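Local coordinates for protein succinate-semialdehyde dehydrogenase (PDB 4ITA) that probably catalyses the NADP-dependent oxidation of succinic semialdehyde to succinate, as a member of the aldehyde dehydrogenase family, at residues L375-I379 / R403-E407; D235-F240 / L389-T395; I357-E361 / D384-G388. All coordinates share one frame; numbering follows the deposited sequence.

How the interactions relate
The three contacts belong to one alpha/beta domain and illustrate how chemistry follows place in a fold. Interaction 2 is its buried core: two parallel strands share backbone hydrogen bonds along their length. Interaction 1 joins the helices before and after one of those strands, 390-394, so its inner side chains pack directly on interaction 2, while its outer edge, partly exposed, carries a salt-bridge network. Interaction 3 is a surface contact between two connecting segments, held by a single amide-to-carbonyl hydrogen bond and by a phenylalanine and a proline lying against the other segment. Its second segment runs straight into the strand segment of interaction 2, at the end of the sheet near the cofactor.

Interaction 1 (L375-I379 / R403-E407); sequences LDQAI and RFIQE. With EDO (1,2-ethanediol), chain L.
A salt-bridge network of Asp-376, Arg-403 and Glu-407 joins helix 375-383 to helix 398-407 along their outer side. Arg-403 reaches across with the end of its guanidinium, NH1 and NH2 both closing on one oxygen: NH2 lies 2.8 Å from Asp-376 OD1, and NH1 2.9 Å from that same OD1. The two nitrogens come from opposite faces of the carboxylate, whose plane stands 78° from the guanidinium. The other flank of Arg-403 is held side-on within its own helix, where NE gives a 2.8 Å bond to Glu-407 OE2 and NH2 a 2.9 Å bond to Glu-407 OE1. With both carboxylates at its edge, the guanidinium has its rotation fixed, and its charge probably eases the proximity of the two acids. Asp-376 OD2 turns outward to a bound ethanediol.

The two helices, inclined at 35° in these segments, are the connections of successive beta-alpha-beta crossovers: one links strand 366-372 to 390-394, the next links 390-394 to 412-415. Toward the sheet, aliphatic side chains pack on Phe-404 and on the underside of the ion pairs. With CG trans to the backbone N (chi1 -175°), Leu-375 splits its branches between two partners. CD2 sits 3.4 Å from Arg-403 NH1, whereas CD1 lies over a face of Phe-404 in a CH-pi contact, 3.8 Å from the ring centroid. Ala-378 CB approaches the edge of the same ring. Ile-379 lays CD1 over one guanidinium face and also 3.7 Å from Glu-407 OE1. Phe-404 itself meets Phe-240 edge-to-face.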
loop_
_atom_site.group_PDB
_atom_site.type_symbol
_atom_site.label_atom_id
_atom_site.label_comp_id
_atom_site.label_asym_id
_atom_site.label_seq_id
_atom_site.Cartn_x
_atom_site.Cartn_y
_atom_site.Cartn_z
ATOM N N LEU A 375 -15.969 12.863 -28.402
ATOM C CA LEU A 375 -15.031 12.139 -27.560
ATOM C C LEU A 375 -14.673 12.874 -26.260
ATOM O O LEU A 375 -14.666 12.268 -25.183
ATOM C CB LEU A 375 -13.778 11.839 -28.381
ATOM C CG LEU A 375 -12.698 10.985 -27.734
ATOM C CD1 LEU A 375 -13.283 9.680 -27.271
ATOM C CD2 LEU A 375 -11.588 10.735 -28.732
ATOM N N ASP A 376 -14.381 14.169 -26.346
ATOM C CA ASP A 376 -14.021 14.933 -25.155
ATOM C C ASP A 376 -15.155 14.907 -24.136
ATOM O O ASP A 376 -14.927 14.743 -22.938
ATOM C CB ASP A 376 -13.658 16.384 -25.495
ATOM C CG ASP A 376 -12.279 16.525 -26.118
ATOM O OD1 ASP A 376 -11.568 15.521 -26.243
ATOM O OD2 ASP A 376 -11.906 17.664 -26.480
ATOM N N GLN A 377 -16.385 15.061 -24.611
ATOM C CA GLN A 377 -17.540 15.079 -23.718
ATOM C C GLN A 377 -17.753 13.703 -23.088
ATOM O O GLN A 377 -18.096 13.591 -21.918
ATOM C CB GLN A 377 -18.789 15.519 -24.481
ATOM C CG GLN A 377 -20.006 15.770 -23.612
ATOM C CD GLN A 377 -21.250 16.084 -24.434
ATOM O OE1 GLN A 377 -21.168 16.296 -25.645
ATOM N NE2 GLN A 377 -22.406 16.107 -23.779
ATOM N N ALA A 378 -17.532 12.656 -23.869
ATOM C CA ALA A 378 -17.672 11.288 -23.362
ATOM C C ALA A 378 -16.693 11.008 -22.224
ATOM O O ALA A 378 -17.063 10.449 -21.191
ATOM C CB ALA A 378 -17.467 10.296 -24.473
ATOM N N ILE A 379 -15.440 11.398 -22.416
ATOM C CA ILE A 379 -14.415 11.177 -21.406
ATOM C C ILE A 379 -14.682 12.014 -20.153
ATOM O O ILE A 379 -14.586 11.519 -19.027
ATOM C CB ILE A 379 -13.015 11.441 -22.001
ATOM C CG1 ILE A 379 -12.706 10.366 -23.048
ATOM C CG2 ILE A 379 -11.954 11.471 -20.904
ATOM C CD1 ILE A 379 -11.527 10.675 -23.950
ATOM N N ARG A 403 -7.320 7.033 -27.032
ATOM C CA ARG A 403 -7.719 8.100 -26.121
ATOM C C ARG A 403 -8.535 7.567 -24.943
ATOM O O ARG A 403 -8.329 8.000 -23.808
ATOM C CB ARG A 403 -8.463 9.219 -26.850
ATOM C CG ARG A 403 -7.545 10.115 -27.677
ATOM C CD ARG A 403 -8.176 11.477 -27.943
ATOM N NE ARG A 403 -8.479 12.202 -26.709
ATOM C CZ ARG A 403 -9.343 13.210 -26.624
ATOM N NH1 ARG A 403 -10.002 13.614 -27.702
ATOM N NH2 ARG A 403 -9.559 13.808 -25.461
ATOM N N PHE A 404 -9.447 6.632 -25.203
ATOM C CA PHE A 404 -10.211 6.016 -24.122
ATOM C C PHE A 404 -9.282 5.276 -23.152
ATOM O O PHE A 404 -9.392 5.440 -21.931
ATOM C CB PHE A 404 -11.262 5.049 -24.678
ATOM C CG PHE A 404 -12.516 5.718 -25.193
ATOM C CD1 PHE A 404 -13.234 6.610 -24.402
ATOM C CD2 PHE A 404 -13.003 5.423 -26.466
ATOM C CE1 PHE A 404 -14.405 7.207 -24.880
ATOM C CE2 PHE A 404 -14.170 6.012 -26.940
ATOM C CZ PHE A 404 -14.870 6.905 -26.147
ATOM N N ILE A 405 -8.377 4.460 -23.693
ATOM C CA ILE A 405 -7.411 3.734 -22.865
ATOM C C ILE A 405 -6.593 4.690 -22.001
ATOM O O ILE A 405 -6.411 4.464 -20.805
ATOM C CB ILE A 405 -6.470 2.875 -23.738
ATOM C CG1 ILE A 405 -7.241 1.702 -24.339
ATOM C CG2 ILE A 405 -5.277 2.376 -22.925
ATOM C CD1 ILE A 405 -6.511 0.989 -25.460
ATOM N N GLN A 406 -6.113 5.770 -22.602
ATOM C CA GLN A 406 -5.225 6.685 -21.905
ATOM C C GLN A 406 -5.948 7.573 -20.899
ATOM O O GLN A 406 -5.422 7.859 -19.820
ATOM C CB GLN A 406 -4.460 7.548 -22.916
ATOM C CG GLN A 406 -3.453 6.760 -23.740
ATOM C CD GLN A 406 -2.313 6.215 -22.904
ATOM O OE1 GLN A 406 -1.758 6.922 -22.063
ATOM N NE2 GLN A 406 -1.964 4.950 -23.122
ATOM N N GLU A 407 -7.155 8.006 -21.240
ATOM C CA GLU A 407 -7.783 9.105 -20.518
ATOM C C GLU A 407 -8.940 8.750 -19.592
ATOM O O GLU A 407 -9.342 9.582 -18.783
ATOM C CB GLU A 407 -8.208 10.206 -21.493
ATOM C CG GLU A 407 -7.051 10.783 -22.291
ATOM C CD GLU A 407 -7.499 11.775 -23.347
ATOM O OE1 GLU A 407 -8.477 12.511 -23.101
ATOM O OE2 GLU A 407 -6.863 11.806 -24.423
HETATM C C1 EDO L . -14.576 19.748 -28.890
HETATM O O1 EDO L . -14.928 18.538 -28.208
HETATM C C2 EDO L . -13.147 20.107 -28.522
HETATM O O2 EDO L . -12.995 20.029 -27.098
#

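Interaction 2 (D235-F240 / L389-T395); sequences DPFVVF and LGASAWT
Asp-235 OD1 is gripped by two donors at one end of the contact: the backbone N of Gly-390, at 3.0 Å, and a water that gives it a 2.7 Å bond and in turn accepts from Leu-389 N. The Gly-390 N-H comes from above the carboxylate plane, 47° out of it. Glycine suits the site, since a CB there would clash with Asp-235 OD2.

Beyond this, strands 235-239 and 390-394 pair as neighbouring parallel strands of the domain's central sheet. Pro-236 O and Val-238 O accept from Ser-392 N and Trp-394 N, while Ser-392 O and Trp-394 O accept from Val-238 N and Phe-240 N. The Val-238 O to Trp-394 N bond is the shortest of these four, at 2.7 Å.

On one face the side chains form an aromatic cluster. Trp-394 sets its NE1 over a face of the Phe-237 ring, 3.1 Å from CZ, a tight approach; the Phe-237 ring and the indole's five-membered ring are inclined at 35°. The same NE1 donates to Ser-392 OG at 2.9 Å, and OG is also bonded to Gly-417 O. Ser-392 OG points trans to its backbone N (chi1 177°), which brings it alongside Phe-237 CE2, 3.6 Å away. A leucine in place of Trp-394 would probably leave Ser-392 OG without this donor and open a gap over the Phe-237 face.

Trp-394 and Val-239 turn this face toward helix 245-257, and Phe-237 also meets Phe-270 of the adjoining strand 267-273. Val-238 and Ala-393 point the other way, against helix 398-407, and Val-238 also touches Ala-378 of helix 375-383, so the strand pair lies between two helical layers.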
loop_
_atom_site.group_PDB
_atom_site.type_symbol
_atom_site.label_atom_id
_atom_site.label_comp_id
_atom_site.label_asym_id
_atom_site.label_seq_id
_atom_site.Cartn_x
_atom_site.Cartn_y
_atom_site.Cartn_z
ATOM N N ASP A 235 -19.118 2.420 -13.011
ATOM C CA ASP A 235 -18.337 2.297 -14.229
ATOM C C ASP A 235 -19.108 2.786 -15.445
ATOM O O ASP A 235 -20.283 2.461 -15.610
ATOM C CB ASP A 235 -17.933 0.843 -14.462
ATOM C CG ASP A 235 -16.941 0.312 -13.435
ATOM O OD1 ASP A 235 -16.608 1.000 -12.441
ATOM O OD2 ASP A 235 -16.490 -0.832 -13.650
ATOM N N PRO A 236 -18.438 3.540 -16.324
ATOM C CA PRO A 236 -19.060 3.953 -17.583
ATOM C C PRO A 236 -19.011 2.833 -18.623
ATOM O O PRO A 236 -18.120 1.978 -18.612
ATOM C CB PRO A 236 -18.182 5.121 -18.020
ATOM C CG PRO A 236 -16.831 4.762 -17.493
ATOM C CD PRO A 236 -17.082 4.101 -16.173
ATOM N N PHE A 237 -20.011 2.839 -19.500
ATOM C CA PHE A 237 -20.080 1.941 -20.641
ATOM C C PHE A 237 -20.345 2.877 -21.816
ATOM O O PHE A 237 -21.471 3.357 -22.010
ATOM C CB PHE A 237 -21.224 0.941 -20.430
ATOM C CG PHE A 237 -21.237 -0.223 -21.399
ATOM C CD1 PHE A 237 -21.903 -0.128 -22.614
ATOM C CD2 PHE A 237 -20.635 -1.428 -21.067
ATOM C CE1 PHE A 237 -21.944 -1.210 -23.482
ATOM C CE2 PHE A 237 -20.662 -2.509 -21.937
ATOM C CZ PHE A 237 -21.323 -2.397 -23.149
ATOM N N VAL A 238 -19.286 3.189 -22.553
ATOM C CA VAL A 238 -19.318 4.224 -23.576
ATOM C C VAL A 238 -19.475 3.586 -24.940
ATOM O O VAL A 238 -18.729 2.675 -25.288
ATOM C CB VAL A 238 -18.024 5.063 -23.543
ATOM C CG1 VAL A 238 -18.140 6.220 -24.512
ATOM C CG2 VAL A 238 -17.745 5.597 -22.131
ATOM N N VAL A 239 -20.459 4.049 -25.709
ATOM C CA VAL A 239 -20.727 3.469 -27.018
ATOM C C VAL A 239 -20.644 4.525 -28.107
ATOM O O VAL A 239 -21.409 5.486 -28.107
ATOM C CB VAL A 239 -22.103 2.774 -27.062
ATOM C CG1 VAL A 239 -22.305 2.078 -28.406
ATOM C CG2 VAL A 239 -22.224 1.767 -25.926
ATOM N N PHE A 240 -19.708 4.341 -29.031
ATOM C CA PHE A 240 -19.449 5.334 -30.072
ATOM C C PHE A 240 -19.898 4.854 -31.464
ATOM O O PHE A 240 -20.246 3.683 -31.631
ATOM C CB PHE A 240 -17.983 5.804 -29.996
ATOM C CG PHE A 240 -17.830 7.131 -29.310
ATOM C CD1 PHE A 240 -18.523 7.390 -28.133
ATOM C CD2 PHE A 240 -17.026 8.125 -29.842
ATOM C CE1 PHE A 240 -18.410 8.608 -27.499
ATOM C CE2 PHE A 240 -16.911 9.353 -29.206
ATOM C CZ PHE A 240 -17.606 9.597 -28.037
ATOM N N LEU A 389 -13.183 2.578 -10.809
ATOM C CA LEU A 389 -12.869 1.159 -10.787
ATOM C C LEU A 389 -12.628 0.630 -12.198
ATOM O O LEU A 389 -11.484 0.462 -12.613
ATOM C CB LEU A 389 -13.961 0.382 -10.053
ATOM C CG LEU A 389 -13.637 -1.086 -9.790
ATOM C CD1 LEU A 389 -12.262 -1.278 -9.122
ATOM C CD2 LEU A 389 -14.730 -1.687 -8.944
ATOM N N GLY A 390 -13.700 0.380 -12.944
ATOM C CA GLY A 390 -13.563 -0.066 -14.322
ATOM C C GLY A 390 -14.193 0.891 -15.324
ATOM O O GLY A 390 -14.867 1.855 -14.958
ATOM N N ALA A 391 -13.952 0.628 -16.602
ATOM C CA ALA A 391 -14.541 1.423 -17.671
ATOM C C ALA A 391 -14.555 0.582 -18.931
ATOM O O ALA A 391 -13.588 -0.132 -19.214
ATOM C CB ALA A 391 -13.742 2.703 -17.893
ATOM N N SER A 392 -15.653 0.663 -19.683
ATOM C CA SER A 392 -15.770 -0.046 -20.953
ATOM C C SER A 392 -16.113 0.946 -22.058
ATOM O O SER A 392 -16.970 1.813 -21.865
ATOM C CB SER A 392 -16.866 -1.107 -20.830
ATOM O OG SER A 392 -17.093 -1.793 -22.049
ATOM N N ALA A 393 -15.444 0.831 -23.205
ATOM C CA ALA A 393 -15.705 1.719 -24.339
ATOM C C ALA A 393 -15.738 0.941 -25.643
ATOM O O ALA A 393 -14.941 0.022 -25.853
ATOM C CB ALA A 393 -14.673 2.846 -24.402
ATOM N N TRP A 394 -16.679 1.319 -26.504
ATOM C CA TRP A 394 -16.983 0.582 -27.725
ATOM C C TRP A 394 -16.769 1.474 -28.935
ATOM O O TRP A 394 -17.473 2.463 -29.128
ATOM C CB TRP A 394 -18.407 0.026 -27.667
ATOM C CG TRP A 394 -18.529 -0.971 -26.565
ATOM C CD1 TRP A 394 -18.492 -0.716 -25.222
ATOM C CD2 TRP A 394 -18.647 -2.388 -26.703
ATOM N NE1 TRP A 394 -18.584 -1.890 -24.520
ATOM C CE2 TRP A 394 -18.687 -2.931 -25.401
ATOM C CE3 TRP A 394 -18.734 -3.250 -27.801
ATOM C CZ2 TRP A 394 -18.812 -4.305 -25.168
ATOM C CZ3 TRP A 394 -18.853 -4.611 -27.567
ATOM C CH2 TRP A 394 -18.896 -5.124 -26.263
ATOM N N THR A 395 -15.761 1.124 -29.721
ATOM C CA THR A 395 -15.375 1.893 -30.892
ATOM C C THR A 395 -14.366 1.074 -31.661
ATOM O O THR A 395 -13.595 0.311 -31.078
ATOM C CB THR A 395 -14.743 3.252 -30.516
ATOM O OG1 THR A 395 -14.141 3.826 -31.684
ATOM C CG2 THR A 395 -13.676 3.083 -29.435
HETATM O O HOH W 1 -16.122 3.363 -11.314
#

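Interaction 3 (I357-E361 / D384-G388); sequences ILQEE and DIPFG. With NDP (NADPH dihydro-nicotinamide-adenine-dinucleotide phosphate), chain C; EDO (1,2-ethanediol), chain O; EDO (1,2-ethanediol), chain D; EDO (1,2-ethanediol), chain I.
This surface contact joins a 3-10 turn and loop, 357-361, with the loop 384-388, and Gln-359 and Phe-387 carry most of it. Both segments lead toward parallel strands, 366-372 and 390-394, of the alpha/beta sheet in the aldehyde dehydrogenase fold, and the first also supplies part of the NADPH pocket.

Gln-359 makes the polar link. Its chain folds at chi2 (-65°), bringing the amide down onto the facing loop, where NE2 donates to Asp-384 O at 2.9 Å. The bond is fairly straight, 161° at the hydrogen; the carbonyl oxygen lies near the amide plane of the glutamine, although the donor is tilted 28° from the carbonyl plane. The other end of the amide, OE1, rests 3.3 Å from Pro-386 CD, so the flat group spans the loop from the Asp-384 carbonyl to the proline ring. Alongside, Ile-385 CG2 approaches Leu-358 O, while Ile-385 O is bonded to Lys-431 outside the contact.

Phe-387 supplies the rest. Its ring comes up obliquely to the backbone of segment 357-361, CE2 lying 3.4 Å from Gln-359 O and 3.9 Å from Glu-361 N. Pro-386 CG sits over one face of this ring, offset toward its rim, and probably limits how far it can turn; Ser-234 and Ser-433 touch Phe-387 from elsewhere.

Beyond the Phe-387 contact, segment 357-361 closes with Glu-361, whose side chain runs extended to the nicotinamide ribose, as the corresponding glutamate does in related dehydrogenases. Its OE2 is also held by Lys-268 and by Gly-233 N. The carboxylate takes one ribose hydroxyl on each oxygen: O2D donates to OE2 at 2.8 Å, and O3D to OE1 at 2.6 Å.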
loop_
_atom_site.group_PDB
_atom_site.type_symbol
_atom_site.label_atom_id
_atom_site.label_comp_id
_atom_site.label_asym_id
_atom_site.label_seq_id
_atom_site.Cartn_x
_atom_site.Cartn_y
_atom_site.Cartn_z
ATOM N N ILE A 357 -27.955 11.305 -7.478
ATOM C CA ILE A 357 -27.806 9.945 -7.983
ATOM C C ILE A 357 -26.642 9.825 -8.968
ATOM O O ILE A 357 -26.030 8.765 -9.081
ATOM C CB ILE A 357 -29.124 9.425 -8.609
ATOM C CG1 ILE A 357 -29.105 7.897 -8.716
ATOM C CG2 ILE A 357 -29.385 10.073 -9.964
ATOM C CD1 ILE A 357 -30.394 7.312 -9.245
ATOM N N LEU A 358 -26.323 10.922 -9.651
ATOM C CA LEU A 358 -25.246 10.945 -10.634
ATOM C C LEU A 358 -23.901 10.586 -10.011
ATOM O O LEU A 358 -22.984 10.136 -10.701
ATOM C CB LEU A 358 -25.157 12.331 -11.276
ATOM C CG LEU A 358 -26.364 12.732 -12.112
ATOM C CD1 LEU A 358 -26.192 14.163 -12.596
ATOM C CD2 LEU A 358 -26.530 11.768 -13.282
ATOM N N GLN A 359 -23.793 10.785 -8.701
ATOM C CA GLN A 359 -22.538 10.584 -7.991
ATOM C C GLN A 359 -22.540 9.317 -7.136
ATOM O O GLN A 359 -21.586 9.059 -6.404
ATOM C CB GLN A 359 -22.240 11.804 -7.118
ATOM C CG GLN A 359 -22.059 13.098 -7.908
ATOM C CD GLN A 359 -20.842 13.052 -8.811
ATOM O OE1 GLN A 359 -19.708 13.039 -8.336
ATOM N NE2 GLN A 359 -21.070 13.011 -10.121
ATOM N N GLU A 360 -23.613 8.538 -7.222
ATOM C CA GLU A 360 -23.784 7.375 -6.351
ATOM C C GLU A 360 -23.670 6.062 -7.094
ATOM O O GLU A 360 -23.854 6.002 -8.316
ATOM C CB GLU A 360 -25.135 7.423 -5.637
ATOM C CG GLU A 360 -25.305 8.636 -4.745
ATOM C CD GLU A 360 -26.563 8.571 -3.910
ATOM O OE1 GLU A 360 -27.545 7.935 -4.346
ATOM O OE2 GLU A 360 -26.564 9.153 -2.804
ATOM N N GLU A 361 -23.368 5.005 -6.348
ATOM C CA GLU A 361 -23.352 3.661 -6.902
ATOM C C GLU A 361 -24.744 3.059 -6.857
ATOM O O GLU A 361 -25.394 3.056 -5.807
ATOM C CB GLU A 361 -22.383 2.759 -6.134
ATOM C CG GLU A 361 -22.368 1.329 -6.667
ATOM C CD GLU A 361 -21.315 0.449 -6.022
ATOM O OE1 GLU A 361 -21.135 0.543 -4.790
ATOM O OE2 GLU A 361 -20.681 -0.349 -6.748
ATOM N N ASP A 384 -16.541 11.933 -14.440
ATOM C CA ASP A 384 -17.174 12.889 -13.531
ATOM C C ASP A 384 -17.904 12.179 -12.391
ATOM O O ASP A 384 -19.117 12.340 -12.203
ATOM C CB ASP A 384 -18.120 13.814 -14.311
ATOM C CG ASP A 384 -18.599 14.991 -13.483
ATOM O OD1 ASP A 384 -17.866 15.412 -12.567
ATOM O OD2 ASP A 384 -19.714 15.486 -13.749
ATOM N N ILE A 385 -17.143 11.382 -11.646
ATOM C CA ILE A 385 -17.647 10.609 -10.517
ATOM C C ILE A 385 -16.542 10.507 -9.476
ATOM O O ILE A 385 -15.371 10.733 -9.790
ATOM C CB ILE A 385 -18.046 9.175 -10.929
ATOM C CG1 ILE A 385 -16.993 8.567 -11.862
ATOM C CG2 ILE A 385 -19.428 9.153 -11.571
ATOM C CD1 ILE A 385 -17.135 7.055 -12.051
ATOM N N PRO A 386 -16.900 10.171 -8.229
ATOM C CA PRO A 386 -15.846 10.024 -7.223
ATOM C C PRO A 386 -15.101 8.701 -7.372
ATOM O O PRO A 386 -13.992 8.569 -6.859
ATOM C CB PRO A 386 -16.615 10.066 -5.899
ATOM C CG PRO A 386 -18.009 9.673 -6.241
ATOM C CD PRO A 386 -18.251 10.140 -7.639
ATOM N N PHE A 387 -15.706 7.745 -8.071
ATOM C CA PHE A 387 -15.153 6.404 -8.196
ATOM C C PHE A 387 -14.224 6.305 -9.397
ATOM O O PHE A 387 -14.115 7.233 -10.202
ATOM C CB PHE A 387 -16.288 5.384 -8.347
ATOM C CG PHE A 387 -17.412 5.578 -7.364
ATOM C CD1 PHE A 387 -17.242 5.272 -6.025
ATOM C CD2 PHE A 387 -18.635 6.077 -7.784
ATOM C CE1 PHE A 387 -18.280 5.458 -5.118
ATOM C CE2 PHE A 387 -19.682 6.257 -6.885
ATOM C CZ PHE A 387 -19.498 5.949 -5.553
ATOM N N GLY A 388 -13.564 5.163 -9.523
ATOM C CA GLY A 388 -12.669 4.932 -10.642
ATOM C C GLY A 388 -12.223 3.490 -10.714
ATOM O O GLY A 388 -11.025 3.202 -10.669
HETATM P PA NDP C . -20.463 -3.224 3.176
HETATM O O1A NDP C . -19.270 -2.314 3.126
HETATM O O2A NDP C . -21.692 -2.805 3.935
HETATM O O5B NDP C . -19.997 -4.633 3.775
HETATM C C5B NDP C . -18.830 -5.315 3.301
HETATM C C4B NDP C . -18.101 -6.003 4.451
HETATM O O4B NDP C . -17.606 -5.004 5.347
HETATM C C3B NDP C . -19.003 -6.892 5.300
HETATM O O3B NDP C . -18.219 -7.970 5.828
HETATM C C2B NDP C . -19.414 -5.969 6.432
HETATM O O2B NDP C . -19.787 -6.655 7.619
HETATM C C1B NDP C . -18.110 -5.256 6.661
HETATM N N9A NDP C . -18.220 -3.941 7.310
HETATM C C8A NDP C . -19.166 -2.996 7.136
HETATM N N7A NDP C . -18.883 -1.908 7.893
HETATM C C5A NDP C . -17.731 -2.154 8.537
HETATM C C6A NDP C . -16.861 -1.447 9.491
HETATM N N6A NDP C . -17.186 -0.207 9.906
HETATM N N1A NDP C . -15.752 -2.084 9.913
HETATM C C2A NDP C . -15.419 -3.314 9.500
HETATM N N3A NDP C . -16.163 -4.023 8.639
HETATM C C4A NDP C . -17.300 -3.493 8.144
HETATM O O3 NDP C . -20.767 -3.537 1.610
HETATM P PN NDP C . -22.128 -3.820 0.770
HETATM O O1N NDP C . -23.254 -2.909 1.206
HETATM O O2N NDP C . -22.322 -5.310 0.727
HETATM O O5D NDP C . -21.672 -3.338 -0.697
HETATM C C5D NDP C . -20.657 -4.038 -1.403
HETATM C C4D NDP C . -19.631 -3.054 -1.934
HETATM O O4D NDP C . -18.425 -3.750 -2.282
HETATM C C3D NDP C . -20.083 -2.346 -3.196
HETATM O O3D NDP C . -19.735 -0.959 -3.136
HETATM C C2D NDP C . -19.310 -3.101 -4.260
HETATM O O2D NDP C . -19.183 -2.311 -5.443
HETATM C C1D NDP C . -17.979 -3.326 -3.572
HETATM N N1N NDP C . -17.228 -4.384 -4.263
HETATM C C2N NDP C . -15.930 -4.207 -4.564
HETATM C C3N NDP C . -15.347 -4.951 -5.589
HETATM C C7N NDP C . -13.895 -4.805 -5.934
HETATM O O7N NDP C . -13.231 -5.826 -6.103
HETATM N N7N NDP C . -13.362 -3.592 -6.055
HETATM C C4N NDP C . -16.165 -5.926 -6.403
HETATM C C5N NDP C . -17.341 -6.333 -5.644
HETATM C C6N NDP C . -17.826 -5.544 -4.605
HETATM P P2B NDP C . -21.327 -6.859 8.026
HETATM O O1X NDP C . -21.212 -7.597 9.328
HETATM O O2X NDP C . -21.924 -5.480 8.180
HETATM O O3X NDP C . -21.992 -7.674 6.957
HETATM C C1 EDO O . -23.096 -0.845 -2.375
HETATM O O1 EDO O . -23.066 0.484 -2.920
HETATM C C2 EDO O . -24.253 -1.023 -1.401
HETATM O O2 EDO O . -23.838 -0.584 -0.101
HETATM C C1 EDO D . -31.931 13.029 -6.790
HETATM O O1 EDO D . -30.821 12.165 -7.089
HETATM C C2 EDO D . -31.648 13.838 -5.526
HETATM O O2 EDO D . -30.669 14.843 -5.809
HETATM C C1 EDO I . -27.188 1.176 -2.540
HETATM O O1 EDO I . -25.940 1.486 -3.190
HETATM C C2 EDO I . -28.117 0.469 -3.526
HETATM O O2 EDO I . -27.918 1.034 -4.822
#